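Local coordinates for inosine-uridine nucleoside N-ribohydrolase (Xanthomonas oryzae pv. oryzae, PDB 4KL0), which binds calcium and probably resembles enzymes that hydrolyse the N-glycosidic bond of nucleosides, although its own activity is not established, at residues T9-A14 / A361-S366; V64-L67 / M72-Q75; N259-L264 / L302-I307. One frame throughout, in Å; residues are numbered along the deposited sequence.

How the interactions relate
The three contacts lie in separate regions of a single chain and none touches another. Interaction 1 joins helix 10-20, near the start of the model, to helix 358-372 at its end, so interactions 2 and 3 both fall, along the chain, between its two segments. Interactions 1 and 2 sit on opposite sides of the chain's centre, their centres 32 Å apart; interaction 3 is 27 Å from the first and 28 Å from the second, centre to centre. Only interaction 2 approaches the calcium site: the side chain of Leu-67 is about 4 Å from that of Asp-35, a calcium ligand, and about 7 Å from the bound ion.

Interaction 1 (T9-A14 / A361-S366); sequences TPTEAA and ARLLLS
Leu-363 lays its two methyl branches against Thr-11, and CD1 also reaches the CG methylene of Glu-12. The setting is a nearly perpendicular helix-helix crossing between the first helix of the model, 10-20, and its last, 358-372; the axes of the segments 10-14 and 361-366 pass 8.8 Å apart at -89°. At such an angle only a short patch of each helix can meet, and a branched leucine suits it because its fork spreads over more than one residue. Leu-363 CD1 lies 3.5 Å from Thr-11 OG1, and Leu-363 CD2 3.6 Å from Thr-11 O. The two side chains meet at about a right angle, and the threonine, small and partly polar, fits an exposed border of the patch.

Glu-12 does two jobs. Together with Thr-9 it forms a capping box at the start of helix 10-20: Glu-12 N donates to Thr-9 OG1 over 3.1 Å, and Thr-9 N donates in return to Glu-12 OE1 over 3.0 Å, almost straight. With CG placed beside its own backbone N (chi1 -80°), the carboxylate turns back toward the cap. Lys-370 adds a salt bridge to OE1, so this buried acid has a charged partner as well. The other oxygen serves the second helix. Ser-366, whose compact side chain points toward helix 10-20, swings its hydroxyl anti to the backbone N and donates from OG to Glu-12 OE2 over 2.6 Å, approaching from above the carboxylate plane, 49° out of it.

Interaction 2 (V64-L67 / M72-Q75); sequences VVTL and MRSQ
Arg-73 runs its aliphatic stem across the chain just past strand 58-65, bringing CD to 3.8 Å from Thr-66 CA and CG to 3.8 Å from Leu-67 O. Val-65, the last residue of the strand and beta-branched as suits one, directs CB at the helix and sets CG1 3.8 Å from Arg-73 O. This is the tightly packed, buried part, made by van der Waals contact. The bend at chi3 (-54°) brings Val-65 O to the edge of the guanidinium, near its plane. Beyond, NE donates to Gly-97 O, NH1 to Gly-68 O, and NH2 forms a salt bridge with Asp-99. A long arginine can thus pack with its methylenes and tie loops together with its tip. Leu-67 O accepts from Arg-76 NE, whereas the buried Leu-67 N has no partner in the model.

The looser side lies at partly exposed Met-72. Only its CG comes close, 3.6 Å from Leu-67 O, before the flexible chain bends away toward Phe-113. Leu-67 points its CB away from the helix, and its side chain touches Asp-35 of the calcium site. Strand, turn and helix here open the beta-alpha-beta unit 58-65, 70-86, 93-96, a building block of the Rossmann-like sheet.

Interaction 3 (N259-L264 / L302-I307); sequences NALKGL and LSFDAI
The short, weakly bonded helical turn at 304-307 comes up beside the second half of helix 248-269, with the CA atoms of Lys-262 and Phe-304 5.8 Å apart at the nearest point. Phe-304 makes the crossing alone from its side. With CG anti to the backbone N (chi1 -178°), its ring extends straight at the long helix and lies flat on the backbone there. Lys-262 CA stands 3.5 Å above the centroid of the Phe-304 ring, only 7° off the ring normal, a CH-pi contact over the face. The CA hydrogen is carried by a carbon next to two peptide groups, which makes it probably a little more polarised than an ordinary methylene hydrogen and a fitting partner for the pi cloud.

Lys-262 also contributes the start of its side chain. Its CB sits over the same face, 3.5 Å from Phe-304 CD2, and CG continues past that border of the ring, near the phenylalanine CB. Helices 248-269 and 278-285 and the turn 304-307 form a helical cluster away from the calcium site, within the stretch that matches the nucleoside hydrolase family; helix 278-285 packs in through Phe-285 and Phe-281. A lysine suits this exposed turn because its methylenes can lie against an aromatic ring while the ammonium group leads off; Lys-262 NZ remains 6.8 Å from Asp-305 OD2, opposite in charge but not in contact.

Leu-261 meets the far end of the ring at about a right angle. Its CB approaches Phe-304 CZ at 3.9 Å, and Leu-261 CD2 is 4.0 Å from Phe-304 CE1. Buried and purely apolar, this leucine also touches Phe-285, Trp-308 and Val-311, while Trp-265, one turn further along the helix, packs against both Phe-304 and Ile-307.

Interaction 1 (T9-A14 / A361-S366)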
loop_
_atom_site.group_PDB
_atom_site.type_symbol
_atom_site.label_atom_id
_atom_site.label_comp_id
_atom_site.label_asym_id
_atom_site.label_seq_id
_atom_site.Cartn_x
_atom_site.Cartn_y
_atom_site.Cartn_z
ATOM N N THR A 9 -5.692 -4.268 23.215
ATOM C CA THR A 9 -5.348 -3.675 24.498
ATOM C C THR A 9 -6.321 -2.553 24.776
ATOM O O THR A 9 -6.952 -2.040 23.855
ATOM C CB THR A 9 -3.925 -3.045 24.501
ATOM O OG1 THR A 9 -3.882 -1.906 23.623
ATOM C CG2 THR A 9 -2.883 -4.068 24.094
ATOM N N PRO A 10 -6.422 -2.124 26.052
ATOM C CA PRO A 10 -7.319 -0.988 26.302
ATOM C C PRO A 10 -7.135 0.181 25.373
ATOM O O PRO A 10 -8.142 0.643 24.842
ATOM C CB PRO A 10 -6.933 -0.544 27.722
ATOM C CG PRO A 10 -6.519 -1.819 28.374
ATOM C CD PRO A 10 -5.809 -2.615 27.306
ATOM N N THR A 11 -5.912 0.678 25.180
ATOM C CA THR A 11 -5.746 1.830 24.305
ATOM C C THR A 11 -6.016 1.497 22.808
ATOM O O THR A 11 -6.410 2.361 22.043
ATOM C CB THR A 11 -4.387 2.533 24.477
ATOM O OG1 THR A 11 -3.333 1.747 23.881
ATOM C CG2 THR A 11 -4.112 2.729 25.949
ATOM N N GLU A 12 -5.773 0.259 22.390
ATOM C CA GLU A 12 -6.095 -0.120 20.998
ATOM C C GLU A 12 -7.617 -0.156 20.831
ATOM O O GLU A 12 -8.163 0.355 19.859
ATOM C CB GLU A 12 -5.512 -1.486 20.647
ATOM C CG GLU A 12 -4.024 -1.399 20.317
ATOM C CD GLU A 12 -3.356 -2.771 20.331
ATOM O OE1 GLU A 12 -3.972 -3.802 20.780
ATOM O OE2 GLU A 12 -2.181 -2.793 19.902
ATOM N N ALA A 13 -8.292 -0.754 21.802
ATOM C CA ALA A 13 -9.736 -0.904 21.721
ATOM C C ALA A 13 -10.360 0.497 21.685
ATOM O O ALA A 13 -11.293 0.743 20.920
ATOM C CB ALA A 13 -10.273 -1.745 22.890
ATOM N N ALA A 14 -9.824 1.436 22.474
ATOM C CA ALA A 14 -10.326 2.820 22.449
ATOM C C ALA A 14 -10.142 3.571 21.139
ATOM O O ALA A 14 -10.980 4.393 20.730
ATOM C CB ALA A 14 -9.698 3.641 23.595
ATOM N N ALA A 361 -1.776 7.140 14.823
ATOM C CA ALA A 361 -1.625 6.338 13.599
ATOM C C ALA A 361 -1.011 4.977 13.904
ATOM O O ALA A 361 -1.472 3.926 13.395
ATOM C CB ALA A 361 -0.794 7.109 12.549
ATOM N N ARG A 362 0.052 4.951 14.714
ATOM C CA ARG A 362 0.650 3.676 15.129
ATOM C C ARG A 362 -0.358 2.759 15.837
ATOM O O ARG A 362 -0.443 1.559 15.543
ATOM C CB ARG A 362 1.818 3.910 16.094
ATOM C CG ARG A 362 3.081 4.501 15.476
ATOM C CD ARG A 362 4.223 4.479 16.538
ATOM N NE ARG A 362 5.354 5.280 16.062
ATOM C CZ ARG A 362 5.568 6.555 16.382
ATOM N NH1 ARG A 362 4.732 7.194 17.216
ATOM N NH2 ARG A 362 6.631 7.190 15.878
ATOM N N LEU A 363 -1.130 3.335 16.774
ATOM C CA LEU A 363 -2.061 2.575 17.595
ATOM C C LEU A 363 -3.249 2.077 16.740
ATOM O O LEU A 363 -3.674 0.919 16.820
ATOM C CB LEU A 363 -2.558 3.481 18.738
ATOM C CG LEU A 363 -3.037 2.856 20.024
ATOM C CD1 LEU A 363 -1.939 2.002 20.629
ATOM C CD2 LEU A 363 -3.397 4.005 20.957
ATOM N N LEU A 364 -3.742 2.939 15.870
ATOM C CA LEU A 364 -4.793 2.541 14.914
ATOM C C LEU A 364 -4.362 1.446 13.926
ATOM O O LEU A 364 -5.126 0.478 13.678
ATOM C CB LEU A 364 -5.346 3.744 14.181
ATOM C CG LEU A 364 -6.513 3.400 13.266
ATOM C CD1 LEU A 364 -7.707 2.892 14.104
ATOM C CD2 LEU A 364 -6.881 4.610 12.470
ATOM N N LEU A 365 -3.150 1.556 13.378
ATOM C CA LEU A 365 -2.639 0.463 12.527
ATOM C C LEU A 365 -2.607 -0.841 13.312
ATOM O O LEU A 365 -3.081 -1.866 12.802
ATOM C CB LEU A 365 -1.232 0.776 11.985
ATOM C CG LEU A 365 -1.223 1.869 10.917
ATOM C CD1 LEU A 365 0.213 2.401 10.727
ATOM C CD2 LEU A 365 -1.780 1.441 9.538
ATOM N N SER A 366 -2.099 -0.844 14.560
ATOM C CA SER A 366 -2.076 -2.082 15.357
ATOM C C SER A 366 -3.506 -2.597 15.640
ATOM O O SER A 366 -3.777 -3.799 15.497
ATOM C CB SER A 366 -1.253 -1.879 16.653
ATOM O OG SER A 366 -1.263 -3.078 17.452
#

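Interaction 2 (V64-L67 / M72-Q75)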
loop_
_atom_site.group_PDB
_atom_site.type_symbol
_atom_site.label_atom_id
_atom_site.label_comp_id
_atom_site.label_asym_id
_atom_site.label_seq_id
_atom_site.Cartn_x
_atom_site.Cartn_y
_atom_site.Cartn_z
ATOM N N VAL A 64 -5.724 -4.976 -8.919
ATOM C CA VAL A 64 -4.927 -5.308 -10.095
ATOM C C VAL A 64 -3.444 -5.241 -9.680
ATOM O O VAL A 64 -3.010 -4.313 -9.027
ATOM C CB VAL A 64 -5.209 -4.374 -11.252
ATOM C CG1 VAL A 64 -4.346 -4.745 -12.426
ATOM C CG2 VAL A 64 -6.739 -4.463 -11.642
ATOM N N VAL A 65 -2.698 -6.272 -10.019
ATOM C CA VAL A 65 -1.348 -6.495 -9.440
ATOM C C VAL A 65 -0.272 -6.241 -10.502
ATOM O O VAL A 65 -0.352 -6.740 -11.664
ATOM C CB VAL A 65 -1.247 -7.976 -8.959
ATOM C CG1 VAL A 65 0.149 -8.320 -8.519
ATOM C CG2 VAL A 65 -2.255 -8.228 -7.819
ATOM N N THR A 66 0.794 -5.539 -10.105
ATOM C CA THR A 66 1.864 -5.210 -11.042
ATOM C C THR A 66 3.208 -5.642 -10.445
ATOM O O THR A 66 3.214 -6.335 -9.433
ATOM C CB THR A 66 1.808 -3.698 -11.443
ATOM O OG1 THR A 66 2.708 -3.392 -12.522
ATOM C CG2 THR A 66 2.123 -2.760 -10.260
ATOM N N LEU A 67 4.301 -5.319 -11.137
ATOM C CA LEU A 67 5.723 -5.482 -10.790
ATOM C C LEU A 67 6.238 -6.869 -11.202
ATOM O O LEU A 67 5.858 -7.884 -10.589
ATOM C CB LEU A 67 6.031 -5.225 -9.270
ATOM C CG LEU A 67 7.521 -5.128 -8.950
ATOM C CD1 LEU A 67 8.094 -3.760 -9.432
ATOM C CD2 LEU A 67 7.626 -5.147 -7.420
ATOM N N MET A 72 5.561 -13.307 -13.270
ATOM C CA MET A 72 5.782 -12.782 -11.893
ATOM C C MET A 72 4.520 -12.103 -11.395
ATOM O O MET A 72 4.135 -12.262 -10.196
ATOM C CB MET A 72 6.925 -11.780 -11.878
ATOM C CG MET A 72 7.252 -11.164 -10.487
ATOM S SD MET A 72 7.561 -12.438 -9.112
ATOM C CE MET A 72 9.076 -13.083 -9.606
ATOM N N ARG A 73 3.902 -11.280 -12.254
ATOM C CA ARG A 73 2.671 -10.596 -11.846
ATOM C C ARG A 73 1.615 -11.611 -11.494
ATOM O O ARG A 73 0.843 -11.445 -10.548
ATOM C CB ARG A 73 2.187 -9.608 -12.933
ATOM C CG ARG A 73 3.203 -8.524 -13.178
ATOM C CD ARG A 73 2.548 -7.410 -14.067
ATOM N NE ARG A 73 1.955 -7.928 -15.328
ATOM C CZ ARG A 73 2.623 -8.095 -16.477
ATOM N NH1 ARG A 73 3.933 -7.901 -16.567
ATOM N NH2 ARG A 73 1.946 -8.515 -17.546
ATOM N N SER A 74 1.600 -12.738 -12.188
ATOM C CA SER A 74 0.628 -13.775 -11.787
ATOM C C SER A 74 0.939 -14.393 -10.436
ATOM O O SER A 74 0.026 -14.630 -9.636
ATOM C CB SER A 74 0.534 -14.873 -12.862
ATOM O OG SER A 74 -0.159 -14.349 -14.019
ATOM N N GLN A 75 2.228 -14.603 -10.130
ATOM C CA GLN A 75 2.597 -15.142 -8.819
ATOM C C GLN A 75 2.151 -14.158 -7.715
ATOM O O GLN A 75 1.614 -14.558 -6.700
ATOM C CB GLN A 75 4.118 -15.421 -8.703
ATOM C CG GLN A 75 4.692 -16.340 -9.762
ATOM C CD GLN A 75 3.846 -17.585 -9.918
ATOM O OE1 GLN A 75 3.506 -18.264 -8.930
ATOM N NE2 GLN A 75 3.446 -17.877 -11.174
#

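Interaction 3 (N259-L264 / L302-I307)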
loop_
_atom_site.group_PDB
_atom_site.type_symbol
_atom_site.label_atom_id
_atom_site.label_comp_id
_atom_site.label_asym_id
_atom_site.label_seq_id
_atom_site.Cartn_x
_atom_site.Cartn_y
_atom_site.Cartn_z
ATOM N N ASN A 259 12.786 -11.567 8.331
ATOM C CA ASN A 259 13.826 -12.109 7.452
ATOM C C ASN A 259 14.423 -11.034 6.524
ATOM O O ASN A 259 15.657 -11.002 6.314
ATOM C CB ASN A 259 13.365 -13.394 6.751
ATOM C CG ASN A 259 12.972 -14.506 7.754
ATOM O OD1 ASN A 259 13.640 -14.700 8.799
ATOM N ND2 ASN A 259 11.887 -15.247 7.437
ATOM N N ALA A 260 13.593 -10.138 5.963
ATOM C CA ALA A 260 14.111 -9.010 5.181
ATOM C C ALA A 260 15.143 -8.209 5.984
ATOM O O ALA A 260 16.242 -7.817 5.485
ATOM C CB ALA A 260 12.940 -8.077 4.736
ATOM N N LEU A 261 14.840 -7.962 7.250
ATOM C CA LEU A 261 15.705 -7.136 8.050
ATOM C C LEU A 261 17.013 -7.901 8.411
ATOM O O LEU A 261 18.113 -7.309 8.445
ATOM C CB LEU A 261 14.975 -6.694 9.291
ATOM C CG LEU A 261 15.717 -5.518 9.875
ATOM C CD1 LEU A 261 15.725 -4.312 8.887
ATOM C CD2 LEU A 261 15.089 -5.150 11.214
ATOM N N LYS A 262 16.837 -9.199 8.638
ATOM C CA LYS A 262 17.972 -10.093 8.923
ATOM C C LYS A 262 18.919 -10.070 7.733
ATOM O O LYS A 262 20.143 -9.895 7.885
ATOM C CB LYS A 262 17.460 -11.514 9.162
ATOM C CG LYS A 262 18.545 -12.597 9.332
ATOM C CD LYS A 262 17.890 -13.954 9.731
ATOM C CE LYS A 262 18.973 -15.024 9.967
ATOM N NZ LYS A 262 18.608 -16.422 9.508
ATOM N N GLY A 263 18.355 -10.216 6.539
ATOM C CA GLY A 263 19.178 -10.213 5.332
ATOM C C GLY A 263 19.903 -8.883 5.163
ATOM O O GLY A 263 21.080 -8.833 4.745
ATOM N N LEU A 264 19.243 -7.778 5.485
ATOM C CA LEU A 264 19.878 -6.454 5.348
ATOM C C LEU A 264 21.029 -6.265 6.381
ATOM O O LEU A 264 22.166 -5.836 6.084
ATOM C CB LEU A 264 18.767 -5.374 5.414
ATOM C CG LEU A 264 19.147 -3.901 5.493
ATOM C CD1 LEU A 264 19.936 -3.550 4.199
ATOM C CD2 LEU A 264 17.950 -2.964 5.673
ATOM N N LEU A 302 27.322 -8.479 16.063
ATOM C CA LEU A 302 26.153 -9.192 16.620
ATOM C C LEU A 302 25.409 -10.075 15.641
ATOM O O LEU A 302 25.357 -9.777 14.431
ATOM C CB LEU A 302 25.154 -8.192 17.159
ATOM C CG LEU A 302 24.954 -8.037 18.665
ATOM C CD1 LEU A 302 25.639 -9.185 19.445
ATOM C CD2 LEU A 302 25.354 -6.621 19.160
ATOM N N SER A 303 24.786 -11.135 16.136
ATOM C CA SER A 303 23.934 -11.923 15.262
ATOM C C SER A 303 22.570 -11.215 15.178
ATOM O O SER A 303 22.285 -10.281 15.950
ATOM C CB SER A 303 23.800 -13.378 15.722
ATOM O OG SER A 303 23.026 -13.426 16.903
ATOM N N PHE A 304 21.756 -11.601 14.203
ATOM C CA PHE A 304 20.512 -10.855 14.041
ATOM C C PHE A 304 19.566 -11.033 15.241
ATOM O O PHE A 304 18.770 -10.137 15.544
ATOM C CB PHE A 304 19.820 -11.168 12.724
ATOM C CG PHE A 304 18.588 -10.376 12.520
ATOM C CD1 PHE A 304 18.664 -9.001 12.283
ATOM C CD2 PHE A 304 17.348 -10.988 12.601
ATOM C CE1 PHE A 304 17.492 -8.263 12.112
ATOM C CE2 PHE A 304 16.194 -10.255 12.402
ATOM C CZ PHE A 304 16.280 -8.898 12.177
ATOM N N ASP A 305 19.683 -12.163 15.941
ATOM C CA ASP A 305 18.855 -12.394 17.133
ATOM C C ASP A 305 19.093 -11.379 18.238
ATOM O O ASP A 305 18.183 -11.086 19.002
ATOM C CB ASP A 305 19.031 -13.820 17.644
ATOM C CG ASP A 305 18.548 -14.848 16.639
ATOM O OD1 ASP A 305 17.338 -14.791 16.250
ATOM O OD2 ASP A 305 19.381 -15.697 16.215
ATOM N N ALA A 306 20.293 -10.797 18.297
ATOM C CA ALA A 306 20.550 -9.739 19.252
ATOM C C ALA A 306 20.232 -8.349 18.746
ATOM O O ALA A 306 20.225 -7.388 19.514
ATOM C CB ALA A 306 22.002 -9.821 19.812
ATOM N N ILE A 307 19.974 -8.226 17.434
ATOM C CA ILE A 307 19.595 -6.942 16.825
ATOM C C ILE A 307 18.047 -6.711 16.764
ATOM O O ILE A 307 17.561 -5.605 17.083
ATOM C CB ILE A 307 20.176 -6.837 15.397
ATOM C CG1 ILE A 307 21.706 -6.717 15.483
ATOM C CG2 ILE A 307 19.572 -5.627 14.688
ATOM C CD1 ILE A 307 22.148 -5.395 16.097
#